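Local coordinates for putative calcium binding protein (Streptomyces coelicolor, PDB 3AKB) that binds calcium ions through EF-hand loops and probably takes part in calcium-mediated regulation in this bacterium, at residues V149-T152 / E153-A157; R86-P89 / D90-A93; K31-L34 / A35-V39; E131-A134 / R135-A138. The protein carries 2 engineered substitutions. All blocks are in the same frame, centred on the assembly; numbering follows the deposited sequence.

Contacts 1 and 4 belong to the last EF-hand: contact 4 begins the helix entering its calcium loop, contact 1 the helix leaving it, and they meet where Val149 CG2 lies 4.1 Å from Ala138 O. Contact 1 alone supplies an EF-hand calcium ligand, Glu153; contact 4 binds two further ions at its acidic first turn. Contact 2, between helices 74-87 and 89-107, packs on contact 1 through Ala93 CB, 3.9 Å from Val155 O. Contact 3, ending helix 23-37, touches none of them, its nearest atoms about 8 Å from contact 1 and about 9 Å from contact 4. Contacts 2 and 3 lie on opposite sides of the chain's centre, centres about 28 Å apart.

Contact 1: V149-T152 / E153-A157; sequences VGET and EIVPA. With CA (calcium ion), chain I.
Glu153 reaches back from the first turn of helix 151-161 to Gly150 and to a calcium ion. Its CB packs 3.5 Å from Gly150 O. CG stands anti to the carbonyl carbon (chi1 -70°) and lies loosely by Thr152 C, at 4.0 Å; beyond it the chain runs extended to the metal. OE1 accepts Gly150 N at 3.0 Å on its anti side and binds the calcium at 2.7 Å; OE2 binds the same ion at 2.4 Å. Such a two-oxygen grip is characteristic of the last ligand of an EF-hand loop, whose other ligands here are Asp142, Asp144, Asp146, the carbonyl of Lys148 and a water. The carbonyl of Gly150, the N-cap, accepts both Ile154 N and Glu153 N, the latter from above the carbonyl plane. Nearby, Val149 CG1 presses on Ile154 CG2 at 3.4 Å, tighter than usual for methyls, the side chains crossing at about a right angle. An alanine in place of Ile154 is likely to open a gap beside Val149, taking away the methyl against which its CG1 rests. Because OE1 serves amide and metal together, the two bonds probably fix the carboxylate's rotation and would couple calcium binding to the N-cap.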
ATOM      1  N   VAL A 149     -15.707  -2.401   1.032  1.00 11.52           N
ATOM      2  CA  VAL A 149     -14.590  -1.648   1.564  1.00 12.01           C
ATOM      3  C   VAL A 149     -14.322  -0.499   0.605  1.00 11.64           C
ATOM      4  O   VAL A 149     -14.047  -0.724  -0.571  1.00 13.05           O
ATOM      5  CB  VAL A 149     -13.340  -2.565   1.694  1.00 12.05           C
ATOM      6  CG1 VAL A 149     -12.107  -1.760   2.076  1.00 13.25           C
ATOM      7  CG2 VAL A 149     -13.603  -3.673   2.702  1.00 13.58           C
ATOM      8  N   GLY A 150     -14.445   0.737   1.089  1.00 10.88           N
ATOM      9  CA  GLY A 150     -14.327   1.881   0.173  1.00 10.49           C
ATOM     10  C   GLY A 150     -13.154   2.791   0.460  1.00 10.10           C
ATOM     11  O   GLY A 150     -12.392   2.589   1.415  1.00  8.91           O
ATOM     12  N   GLU A 151     -13.027   3.819  -0.357  1.00  9.94           N
ATOM     13  CA  GLU A 151     -11.887   4.721  -0.236  1.00 11.25           C
ATOM     14  C   GLU A 151     -11.866   5.433   1.113  1.00 10.84           C
ATOM     15  O   GLU A 151     -10.788   5.667   1.668  1.00 11.79           O
ATOM     16  CB  GLU A 151     -11.911   5.746  -1.375  1.00 10.67           C
ATOM     17  CG  GLU A 151     -10.639   6.639  -1.483  1.00 11.08           C
ATOM     18  CD  GLU A 151     -10.524   7.301  -2.840  1.00 12.22           C
ATOM     19  OE1 GLU A 151     -11.051   6.748  -3.811  1.00 13.57           O
ATOM     20  OE2 GLU A 151      -9.922   8.378  -2.932  1.00 14.71           O
ATOM     21  N   THR A 152     -13.044   5.782   1.645  1.00 11.51           N
ATOM     22  CA  THR A 152     -13.107   6.498   2.930  1.00 12.36           C
ATOM     23  C   THR A 152     -12.725   5.588   4.094  1.00 12.25           C
ATOM     24  O   THR A 152     -12.438   6.064   5.207  1.00 13.20           O
ATOM     25  CB  THR A 152     -14.481   7.167   3.166  1.00 12.89           C
ATOM     26  OG1 THR A 152     -15.492   6.161   3.175  1.00 15.97           O
ATOM     27  CG2 THR A 152     -14.776   8.177   2.069  1.00 14.33           C
ATOM     28  N   GLU A 153     -12.704   4.281   3.844  1.00 11.76           N
ATOM     29  CA  GLU A 153     -12.216   3.313   4.836  1.00 12.13           C
ATOM     30  C   GLU A 153     -10.717   3.072   4.672  1.00 12.92           C
ATOM     31  O   GLU A 153      -9.972   3.120   5.657  1.00 14.67           O
ATOM     32  CB  GLU A 153     -13.030   2.004   4.786  1.00 11.24           C
ATOM     33  CG  GLU A 153     -14.483   2.207   5.325  1.00 10.99           C
ATOM     34  CD  GLU A 153     -15.463   1.087   5.020  1.00 12.90           C
ATOM     35  OE1 GLU A 153     -15.326   0.426   3.976  1.00 13.31           O
ATOM     36  OE2 GLU A 153     -16.426   0.856   5.811  1.00 13.50           O
ATOM     37  N   ILE A 154     -10.254   2.851   3.439  1.00 12.13           N
ATOM     38  CA  ILE A 154      -8.846   2.497   3.257  1.00 12.86           C
ATOM     39  C   ILE A 154      -7.849   3.645   3.400  1.00 11.90           C
ATOM     40  O   ILE A 154      -6.730   3.414   3.849  1.00 11.78           O
ATOM     41  CB  ILE A 154      -8.582   1.668   1.973  1.00 12.79           C
ATOM     42  CG1 ILE A 154      -8.769   2.478   0.683  1.00 12.67           C
ATOM     43  CG2 ILE A 154      -9.467   0.434   1.934  1.00 14.46           C
ATOM     44  CD1 ILE A 154      -8.303   1.703  -0.560  1.00 14.09           C
ATOM     45  N   VAL A 155      -8.218   4.863   3.018  1.00 11.59           N
ATOM     46  CA  VAL A 155      -7.219   5.920   3.095  1.00 12.04           C
ATOM     47  C   VAL A 155      -6.813   6.237   4.544  1.00 12.51           C
ATOM     48  O   VAL A 155      -5.626   6.231   4.852  1.00 11.83           O
ATOM     49  CB  VAL A 155      -7.575   7.171   2.240  1.00 12.06           C
ATOM     50  CG1 VAL A 155      -6.512   8.257   2.379  1.00 13.25           C
ATOM     51  CG2 VAL A 155      -7.704   6.764   0.771  1.00 12.14           C
ATOM     52  N   PRO A 156      -7.792   6.453   5.460  1.00 13.08           N
ATOM     53  CA  PRO A 156      -7.367   6.635   6.863  1.00 13.57           C
ATOM     54  C   PRO A 156      -6.735   5.382   7.497  1.00 13.04           C
ATOM     55  O   PRO A 156      -5.850   5.501   8.346  1.00 13.90           O
ATOM     56  CB  PRO A 156      -8.668   7.004   7.586  1.00 14.29           C
ATOM     57  CG  PRO A 156      -9.737   6.528   6.731  1.00 15.26           C
ATOM     58  CD  PRO A 156      -9.250   6.615   5.310  1.00 13.56           C
ATOM     59  N   ALA A 157      -7.150   4.182   7.081  1.00 12.24           N
ATOM     60  CA  ALA A 157      -6.479   2.957   7.591  1.00 13.06           C
ATOM     61  C   ALA A 157      -5.009   2.913   7.153  1.00 13.51           C
ATOM     62  O   ALA A 157      -4.133   2.497   7.911  1.00 13.76           O
ATOM     63  CB  ALA A 157      -7.191   1.715   7.129  1.00 13.46           C
TER
HETATM   64 CA    CA I 175     -17.783  -0.613   4.420  1.00 12.22          CA
HETATM   65  O   HOH W   1     -18.563   1.070   3.128  1.00 14.79           O

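Contact 2: R86-P89 / D90-A93; sequences RDKP and DRFA
Lys88 and Arg91 lie on the same turn, the lysine chain passing over one face of the guanidinium. CG of Lys88 sits between its backbone N and carbonyl carbon (chi1 59°), and the rest of the chain is extended; this brings Lys88 CD 3.7 Å above the guanidinium plane of Arg91, displaced to the group's margin. Arg91 NH2, 3.8 Å from Lys88 CD, is its nearest atom. Arg91 bends at chi2 and chi3, which sets its guanidinium across Lys88 CD. The contact is thus made by that one methylene, CD; the charged ends are merely neighbours, with Lys88 NZ 4.3 Å from Arg91 NH1, and this proximity of like charges probably brings no stability of its own.

Lys88 is where helix 74-87, the exiting helix of the second EF-hand, gives way to helix 89-107, the entering helix of the third. Its backbone (-128/60°) departs from the helical conformation, and it serves as N-cap of the new helix. Lys88 O accepts Phe92 N at 3.2 Å, and Pro89 O then accepts Ala93 N at 2.9 Å, so regular helical bonding starts at once. Pro89 holds the first helical position, where a nitrogen without hydrogen costs no helical bond. Phe92 CB passes by Lys88 O and Pro89 O, and the ring packs on Leu56, Leu60 and Ile63 of helix 44-64. Ala93 CB, 3.5 Å from Pro89 O, faces helix 151-161, where it touches Phe158 and Ala159.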
ATOM      1  N   ARG A  86       5.036   9.386  11.128  1.00 24.07           N
ATOM      2  CA  ARG A  86       4.240   9.553  12.344  1.00 24.22           C
ATOM      3  C   ARG A  86       3.788  11.004  12.517  1.00 24.13           C
ATOM      4  O   ARG A  86       2.656  11.251  12.937  1.00 24.76           O
ATOM      5  CB  ARG A  86       5.022   9.102  13.587  1.00 24.12           C
ATOM      6  CG  ARG A  86       4.295   9.387  14.914  1.00 23.50           C
ATOM      7  CD  ARG A  86       5.163   9.101  16.146  1.00 25.20           C
ATOM      8  NE  ARG A  86       5.716   7.759  16.111  1.00 25.97           N
ATOM      9  CZ  ARG A  86       7.013   7.470  16.112  1.00 24.28           C
ATOM     10  NH1 ARG A  86       7.937   8.431  16.186  1.00 26.10           N
ATOM     11  NH2 ARG A  86       7.389   6.212  16.055  1.00 23.30           N
ATOM     12  N   ASP A  87       4.662  11.945  12.172  1.00 24.10           N
ATOM     13  CA  ASP A  87       4.359  13.375  12.308  1.00 24.26           C
ATOM     14  C   ASP A  87       3.355  13.904  11.278  1.00 24.07           C
ATOM     15  O   ASP A  87       2.497  14.717  11.623  1.00 24.77           O
ATOM     16  CB  ASP A  87       5.640  14.214  12.300  1.00 24.45           C
ATOM     17  CG  ASP A  87       6.450  14.081  13.586  1.00 26.09           C
ATOM     18  OD1 ASP A  87       5.996  13.427  14.551  1.00 28.90           O
ATOM     19  OD2 ASP A  87       7.558  14.642  13.620  1.00 29.37           O
ATOM     20  N   LYS A  88       3.453  13.440  10.027  1.00 23.27           N
ATOM     21  CA  LYS A  88       2.527  13.867   8.962  1.00 22.91           C
ATOM     22  C   LYS A  88       1.852  12.688   8.196  1.00 21.34           C
ATOM     23  O   LYS A  88       1.993  12.579   6.969  1.00 20.93           O
ATOM     24  CB  LYS A  88       3.206  14.863   7.996  1.00 23.47           C
ATOM     25  CG  LYS A  88       4.458  14.340   7.281  1.00 25.33           C
ATOM     26  CD  LYS A  88       5.041  15.377   6.309  1.00 24.38           C
ATOM     27  CE  LYS A  88       5.979  14.736   5.268  1.00 26.51           C
ATOM     28  NZ  LYS A  88       6.754  15.757   4.477  1.00 26.35           N
ATOM     29  N   PRO A  89       1.091  11.832   8.916  1.00 19.99           N
ATOM     30  CA  PRO A  89       0.466  10.626   8.336  1.00 19.74           C
ATOM     31  C   PRO A  89      -0.602  10.898   7.273  1.00 19.33           C
ATOM     32  O   PRO A  89      -0.651  10.183   6.249  1.00 18.19           O
ATOM     33  CB  PRO A  89      -0.147   9.923   9.562  1.00 19.95           C
ATOM     34  CG  PRO A  89      -0.331  10.997  10.567  1.00 20.53           C
ATOM     35  CD  PRO A  89       0.779  11.964  10.352  1.00 20.18           C
ATOM     36  N   ASP A  90      -1.449  11.904   7.501  1.00 18.06           N
ATOM     37  CA  ASP A  90      -2.507  12.256   6.546  1.00 17.42           C
ATOM     38  C   ASP A  90      -1.927  12.760   5.229  1.00 16.68           C
ATOM     39  O   ASP A  90      -2.438  12.439   4.158  1.00 15.46           O
ATOM     40  CB  ASP A  90      -3.435  13.332   7.127  1.00 17.93           C
ATOM     41  CG  ASP A  90      -4.492  12.768   8.055  1.00 21.44           C
ATOM     42  OD1 ASP A  90      -4.327  11.633   8.558  1.00 24.73           O
ATOM     43  OD2 ASP A  90      -5.495  13.494   8.277  1.00 25.29           O
ATOM     44  N   ARG A  91      -0.876  13.571   5.310  1.00 16.27           N
ATOM     45  CA  ARG A  91      -0.217  14.063   4.100  1.00 16.47           C
ATOM     46  C   ARG A  91       0.389  12.897   3.305  1.00 16.06           C
ATOM     47  O   ARG A  91       0.273  12.836   2.073  1.00 15.70           O
ATOM     48  CB  ARG A  91       0.844  15.112   4.450  1.00 17.71           C
ATOM     49  CG  ARG A  91       0.311  16.551   4.501  1.00 19.98           C
ATOM     50  CD  ARG A  91       1.401  17.519   4.050  1.00 24.64           C
ATOM     51  NE  ARG A  91       2.173  17.973   5.187  1.00 26.35           N
ATOM     52  CZ  ARG A  91       3.331  18.624   5.127  1.00 24.43           C
ATOM     53  NH1 ARG A  91       3.911  18.919   3.967  1.00 20.12           N
ATOM     54  NH2 ARG A  91       3.918  18.970   6.259  1.00 24.99           N
ATOM     55  N   PHE A  92       1.015  11.959   4.007  1.00 14.98           N
ATOM     56  CA  PHE A  92       1.557  10.795   3.313  1.00 13.93           C
ATOM     57  C   PHE A  92       0.438   9.971   2.669  1.00 13.72           C
ATOM     58  O   PHE A  92       0.544   9.582   1.509  1.00 12.64           O
ATOM     59  CB  PHE A  92       2.400   9.917   4.227  1.00 13.61           C
ATOM     60  CG  PHE A  92       3.008   8.726   3.514  1.00 14.09           C
ATOM     61  CD1 PHE A  92       3.951   8.904   2.512  1.00 15.60           C
ATOM     62  CD2 PHE A  92       2.640   7.443   3.857  1.00 13.61           C
ATOM     63  CE1 PHE A  92       4.523   7.800   1.864  1.00 13.89           C
ATOM     64  CE2 PHE A  92       3.219   6.322   3.209  1.00 13.33           C
ATOM     65  CZ  PHE A  92       4.148   6.515   2.199  1.00 14.41           C
ATOM     66  N   ALA A  93      -0.645   9.737   3.419  1.00 13.21           N
ATOM     67  CA  ALA A  93      -1.802   9.005   2.885  1.00 13.19           C
ATOM     68  C   ALA A  93      -2.386   9.675   1.650  1.00 13.16           C
ATOM     69  O   ALA A  93      -2.833   8.977   0.730  1.00 13.28           O
ATOM     70  CB  ALA A  93      -2.866   8.832   3.949  1.00 12.68           C
TER

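Contact 3: K31-L34 / A35-V39; sequences KAML and AEFGV. Engineered in segment 31-34: Met33 (natural residue Leu).
Met33, engineered in place of a natural leucine, has CG anti to its nitrogen (chi1 -168°) and runs out extended, while the Phe37 ring, its CG anti to the carbonyl carbon (chi1 -73°), swings back to meet it. The methyl CE of Met33 ends 3.9 Å from Phe37 CE2. The same ring turns an edge to the preceding turn: Met33 O lies in its plane, 3.4 Å from Phe37 CD2, and also accepts Phe37 N at 3.2 Å. Replacing Phe37 by an alanine would probably strip Met33 CE of its aromatic partner and open a gap beside it.

Gly38, with phi 65°, ends the helix in a Schellman motif. Val39 N folds back on Leu34 O at 2.9 Å, and Gly38 N makes a weak bond to Ala35 O. The apolar contact that often accompanies this motif is present: Leu34 CD2 packs 3.8 Å from Val39 CG1, closing the turn with hydrocarbon.

The end of helix 23-37 is wedged among three others. Leu34 lies on Leu49 and Tyr50 of helix 44-64 and Val106 of helix 89-107, Met33 on Ala103 and Ala107 of the latter, and Glu36 forms a salt bridge with Arg122 of helix 117-126.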
ATOM      1  N   LYS A  31       2.079  -5.026 -10.447  1.00  8.88           N
ATOM      2  CA  LYS A  31       2.021  -6.166 -11.371  1.00 10.22           C
ATOM      3  C   LYS A  31       1.251  -7.331 -10.716  1.00  9.63           C
ATOM      4  O   LYS A  31       0.384  -7.959 -11.329  1.00 10.55           O
ATOM      5  CB  LYS A  31       3.442  -6.619 -11.746  1.00 10.70           C
ATOM      6  CG  LYS A  31       3.453  -7.778 -12.703  1.00 13.42           C
ATOM      7  CD  LYS A  31       4.862  -8.190 -13.085  1.00 17.58           C
ATOM      8  CE  LYS A  31       5.292  -7.534 -14.368  1.00 21.60           C
ATOM      9  NZ  LYS A  31       6.284  -8.384 -15.117  1.00 25.30           N
ATOM     10  N   ALA A  32       1.550  -7.595  -9.450  1.00 10.00           N
ATOM     11  CA  ALA A  32       0.969  -8.763  -8.780  1.00  9.38           C
ATOM     12  C   ALA A  32      -0.524  -8.550  -8.554  1.00  9.04           C
ATOM     13  O   ALA A  32      -1.321  -9.490  -8.684  1.00 10.98           O
ATOM     14  CB  ALA A  32       1.704  -9.058  -7.460  1.00 10.28           C
ATOM     15  N   MET A  33      -0.922  -7.319  -8.242  1.00  8.38           N
ATOM     16  CA  MET A  33      -2.346  -7.070  -8.032  1.00  7.79           C
ATOM     17  C   MET A  33      -3.119  -7.190  -9.348  1.00  8.69           C
ATOM     18  O   MET A  33      -4.209  -7.749  -9.383  1.00  9.62           O
ATOM     19  CB  MET A  33      -2.615  -5.683  -7.414  1.00  8.78           C
ATOM     20  CG  MET A  33      -4.031  -5.540  -6.933  1.00 10.67           C
ATOM     21  SD  MET A  33      -4.627  -3.796  -6.693  1.00  6.06           S
ATOM     22  CE  MET A  33      -6.346  -4.232  -6.237  1.00  9.06           C
ATOM     23  N   LEU A  34      -2.558  -6.644 -10.425  1.00  8.62           N
ATOM     24  CA  LEU A  34      -3.181  -6.787 -11.732  1.00  8.97           C
ATOM     25  C   LEU A  34      -3.327  -8.245 -12.145  1.00  9.69           C
ATOM     26  O   LEU A  34      -4.365  -8.632 -12.735  1.00 10.45           O
ATOM     27  CB  LEU A  34      -2.372  -6.008 -12.780  1.00  8.98           C
ATOM     28  CG  LEU A  34      -2.404  -4.499 -12.558  1.00  7.94           C
ATOM     29  CD1 LEU A  34      -1.390  -3.828 -13.506  1.00  9.38           C
ATOM     30  CD2 LEU A  34      -3.781  -3.884 -12.732  1.00  8.71           C
ATOM     31  N   ALA A  35      -2.297  -9.048 -11.876  1.00  9.94           N
ATOM     32  CA  ALA A  35      -2.345 -10.469 -12.185  1.00 10.91           C
ATOM     33  C   ALA A  35      -3.429 -11.193 -11.380  1.00 10.28           C
ATOM     34  O   ALA A  35      -4.172 -12.032 -11.942  1.00 11.58           O
ATOM     35  CB  ALA A  35      -0.986 -11.094 -11.961  1.00 10.24           C
ATOM     36  N   GLU A  36      -3.568 -10.834 -10.098  1.00 10.54           N
ATOM     37  CA  GLU A  36      -4.573 -11.448  -9.228  1.00 10.26           C
ATOM     38  C   GLU A  36      -5.996 -11.241  -9.774  1.00 10.44           C
ATOM     39  O   GLU A  36      -6.840 -12.161  -9.705  1.00 11.15           O
ATOM     40  CB  GLU A  36      -4.442 -10.878  -7.800  1.00 10.29           C
ATOM     41  CG  GLU A  36      -5.555 -11.263  -6.815  1.00 11.43           C
ATOM     42  CD  GLU A  36      -5.590 -12.738  -6.528  1.00 12.92           C
ATOM     43  OE1 GLU A  36      -4.502 -13.334  -6.377  1.00 17.07           O
ATOM     44  OE2 GLU A  36      -6.693 -13.320  -6.476  1.00 13.27           O
ATOM     45  N   PHE A  37      -6.260 -10.039 -10.279  1.00  9.72           N
ATOM     46  CA  PHE A  37      -7.586  -9.670 -10.791  1.00  9.27           C
ATOM     47  C   PHE A  37      -7.750  -9.835 -12.312  1.00  9.98           C
ATOM     48  O   PHE A  37      -8.821  -9.572 -12.851  1.00 11.46           O
ATOM     49  CB  PHE A  37      -7.926  -8.261 -10.334  1.00  9.09           C
ATOM     50  CG  PHE A  37      -8.257  -8.202  -8.883  1.00  8.83           C
ATOM     51  CD1 PHE A  37      -9.540  -8.534  -8.445  1.00  9.80           C
ATOM     52  CD2 PHE A  37      -7.266  -7.915  -7.944  1.00  9.48           C
ATOM     53  CE1 PHE A  37      -9.821  -8.522  -7.078  1.00  9.84           C
ATOM     54  CE2 PHE A  37      -7.540  -7.925  -6.574  1.00  9.19           C
ATOM     55  CZ  PHE A  37      -8.810  -8.215  -6.142  1.00 10.03           C
ATOM     56  N   GLY A  38      -6.698 -10.265 -12.995  1.00  9.73           N
ATOM     57  CA  GLY A  38      -6.794 -10.447 -14.452  1.00 10.21           C
ATOM     58  C   GLY A  38      -7.030  -9.170 -15.224  1.00 10.98           C
ATOM     59  O   GLY A  38      -7.679  -9.177 -16.306  1.00 12.35           O
ATOM     60  N   VAL A  39      -6.485  -8.080 -14.699  1.00  9.80           N
ATOM     61  CA  VAL A  39      -6.586  -6.762 -15.324  1.00  9.65           C
ATOM     62  C   VAL A  39      -5.293  -6.492 -16.089  1.00  9.78           C
ATOM     63  O   VAL A  39      -4.204  -6.622 -15.533  1.00 10.64           O
ATOM     64  CB  VAL A  39      -6.865  -5.655 -14.285  1.00  9.48           C
ATOM     65  CG1 VAL A  39      -6.816  -4.269 -14.923  1.00 10.24           C
ATOM     66  CG2 VAL A  39      -8.192  -5.912 -13.605  1.00 10.22           C
TER

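Contact 4: E131-A134 / R135-A138. With CA (calcium ion), chain G; CA (calcium ion), chain K.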
ATOM      1  N   GLU A 131      -2.713 -15.311   3.584  1.00 11.38           N
ATOM      2  CA  GLU A 131      -4.147 -15.423   3.372  1.00 12.00           C
ATOM      3  C   GLU A 131      -5.001 -15.263   4.633  1.00 11.43           C
ATOM      4  O   GLU A 131      -5.994 -14.531   4.632  1.00 11.06           O
ATOM      5  CB  GLU A 131      -4.444 -16.763   2.708  1.00 12.47           C
ATOM      6  CG  GLU A 131      -5.837 -16.923   2.273  1.00 15.94           C
ATOM      7  CD  GLU A 131      -6.059 -18.293   1.761  1.00 18.28           C
ATOM      8  OE1 GLU A 131      -5.804 -18.501   0.562  1.00 16.24           O
ATOM      9  OE2 GLU A 131      -6.476 -19.170   2.553  1.00 22.02           O
ATOM     10  N   ASP A 132      -4.641 -15.937   5.724  1.00 11.13           N
ATOM     11  CA  ASP A 132      -5.456 -15.864   6.953  1.00 12.09           C
ATOM     12  C   ASP A 132      -5.433 -14.454   7.514  1.00 12.15           C
ATOM     13  O   ASP A 132      -6.477 -13.898   7.887  1.00 13.34           O
ATOM     14  CB  ASP A 132      -4.970 -16.887   8.005  1.00 13.03           C
ATOM     15  CG  ASP A 132      -5.866 -16.945   9.232  1.00 15.55           C
ATOM     16  OD1 ASP A 132      -7.087 -17.131   9.106  1.00 19.66           O
ATOM     17  OD2 ASP A 132      -5.345 -16.780  10.357  1.00 17.99           O
ATOM     18  N   LEU A 133      -4.245 -13.867   7.567  1.00 11.52           N
ATOM     19  CA  LEU A 133      -4.134 -12.507   8.072  1.00 11.40           C
ATOM     20  C   LEU A 133      -4.892 -11.522   7.180  1.00 11.04           C
ATOM     21  O   LEU A 133      -5.498 -10.549   7.672  1.00 12.72           O
ATOM     22  CB  LEU A 133      -2.667 -12.076   8.135  1.00 12.17           C
ATOM     23  CG  LEU A 133      -2.413 -11.042   9.221  1.00 16.99           C
ATOM     24  CD1 LEU A 133      -2.524 -11.706  10.619  1.00 20.06           C
ATOM     25  CD2 LEU A 133      -1.058 -10.363   9.032  1.00 19.39           C
ATOM     26  N   ALA A 134      -4.825 -11.746   5.870  1.00 11.68           N
ATOM     27  CA  ALA A 134      -5.482 -10.860   4.916  1.00 11.24           C
ATOM     28  C   ALA A 134      -6.985 -10.873   5.092  1.00 11.86           C
ATOM     29  O   ALA A 134      -7.630  -9.844   4.927  1.00 11.74           O
ATOM     30  CB  ALA A 134      -5.094 -11.258   3.502  1.00 10.31           C
ATOM     31  N   ARG A 135      -7.560 -12.031   5.408  1.00 11.77           N
ATOM     32  CA  ARG A 135      -8.996 -12.095   5.699  1.00 13.38           C
ATOM     33  C   ARG A 135      -9.341 -11.261   6.930  1.00 12.93           C
ATOM     34  O   ARG A 135     -10.330 -10.525   6.947  1.00 12.98           O
ATOM     35  CB  ARG A 135      -9.435 -13.542   5.910  1.00 12.94           C
ATOM     36  CG  ARG A 135      -9.427 -14.395   4.653  1.00 15.46           C
ATOM     37  CD  ARG A 135     -10.090 -15.765   4.872  1.00 15.67           C
ATOM     38  NE  ARG A 135      -9.366 -16.630   5.800  1.00 19.91           N
ATOM     39  CZ  ARG A 135      -8.537 -17.612   5.437  1.00 19.76           C
ATOM     40  NH1 ARG A 135      -8.331 -17.882   4.153  1.00 17.94           N
ATOM     41  NH2 ARG A 135      -7.931 -18.346   6.369  1.00 19.67           N
ATOM     42  N   GLN A 136      -8.519 -11.387   7.968  1.00 12.89           N
ATOM     43  CA  GLN A 136      -8.705 -10.627   9.202  1.00 14.40           C
ATOM     44  C   GLN A 136      -8.601  -9.132   8.950  1.00 13.65           C
ATOM     45  O   GLN A 136      -9.453  -8.359   9.406  1.00 13.55           O
ATOM     46  CB  GLN A 136      -7.680 -11.046  10.263  1.00 14.45           C
ATOM     47  CG  GLN A 136      -7.749 -12.504  10.699  1.00 17.98           C
ATOM     48  CD  GLN A 136      -6.737 -12.844  11.798  1.00 18.91           C
ATOM     49  OE1 GLN A 136      -6.519 -12.058  12.729  1.00 25.34           O
ATOM     50  NE2 GLN A 136      -6.111 -14.010  11.686  1.00 23.80           N
ATOM     51  N   ALA A 137      -7.578  -8.708   8.210  1.00 12.19           N
ATOM     52  CA  ALA A 137      -7.394  -7.272   7.962  1.00 12.04           C
ATOM     53  C   ALA A 137      -8.504  -6.724   7.061  1.00 11.62           C
ATOM     54  O   ALA A 137      -8.994  -5.622   7.294  1.00 12.10           O
ATOM     55  CB  ALA A 137      -6.009  -6.983   7.352  1.00 11.43           C
ATOM     56  N   ALA A 138      -8.864  -7.478   6.029  1.00 11.49           N
ATOM     57  CA  ALA A 138      -9.955  -7.041   5.142  1.00 11.96           C
ATOM     58  C   ALA A 138     -11.246  -6.787   5.920  1.00 12.28           C
ATOM     59  O   ALA A 138     -11.887  -5.760   5.723  1.00 12.18           O
ATOM     60  CB  ALA A 138     -10.201  -8.051   4.011  1.00 11.58           C
TER
HETATM   61 CA    CA G 173      -6.865 -17.331  11.655  1.00 14.45          CA
HETATM   62 CA    CA K 177      -5.846 -20.623   0.260  1.00 16.93          CA
HETATM   63  O   HOH W   2      -9.675 -17.027   8.574  1.00 43.47           O
HETATM   64  O   HOH W   3      -8.297 -15.770  11.403  1.00 30.86           O
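Arg135, Gln136, Ala137 and Ala138 each give their backbone N-H to the carbonyl four residues earlier, Glu131 to Ala134, in regular alpha-helical fashion, with Ala137 N to Leu133 O the shortest at 2.8 Å. On this frame Arg135 bends at chi3 (-66°), laying its guanidinium back over the first turn. Asp132 CA lies 3.5 Å above one face of the Arg135 guanidinium, and Glu131 O is over that face too.

Glu131 OE2 and a water meet the Arg135 guanidinium at its edge; Asp132 OD1 is approached by NH2 at a tilt. Arg135 NH1 donates to Glu131 OE2 at 2.8 Å, from above the carboxylate plane, the two groups' planes being 55° apart. Arg135 NH2 donates to Asp132 OD1 at 3.1 Å, meeting its anti side. The water completes the second bridge, accepting from Arg135 NE and donating to Asp132 OD1 at 2.6 Å.

These i to i+4 and i to i+3 salt bridges sit at the start of helix 131-141, the entering helix of the fourth EF-hand, where acidic side chains probably also interact favourably with the helix dipole. Both acids hold calcium outside the EF-hand loops. Glu131 binds one ion through OE1 at 2.1 Å and more distantly through OE2, the oxygen that also accepts Arg135 NH1. Asp132 binds another through both oxygens, with OD2 at 2.1 Å and a water as a further ligand. Asp132 OD2 takes a weak, bent bond from Gln136 NE2 as well, at 3.2 Å. Ala134, Ala137 and Ala138 touch helix 117-126, Ala134 on Leu124 and Thr125 and Ala138 on Ala121.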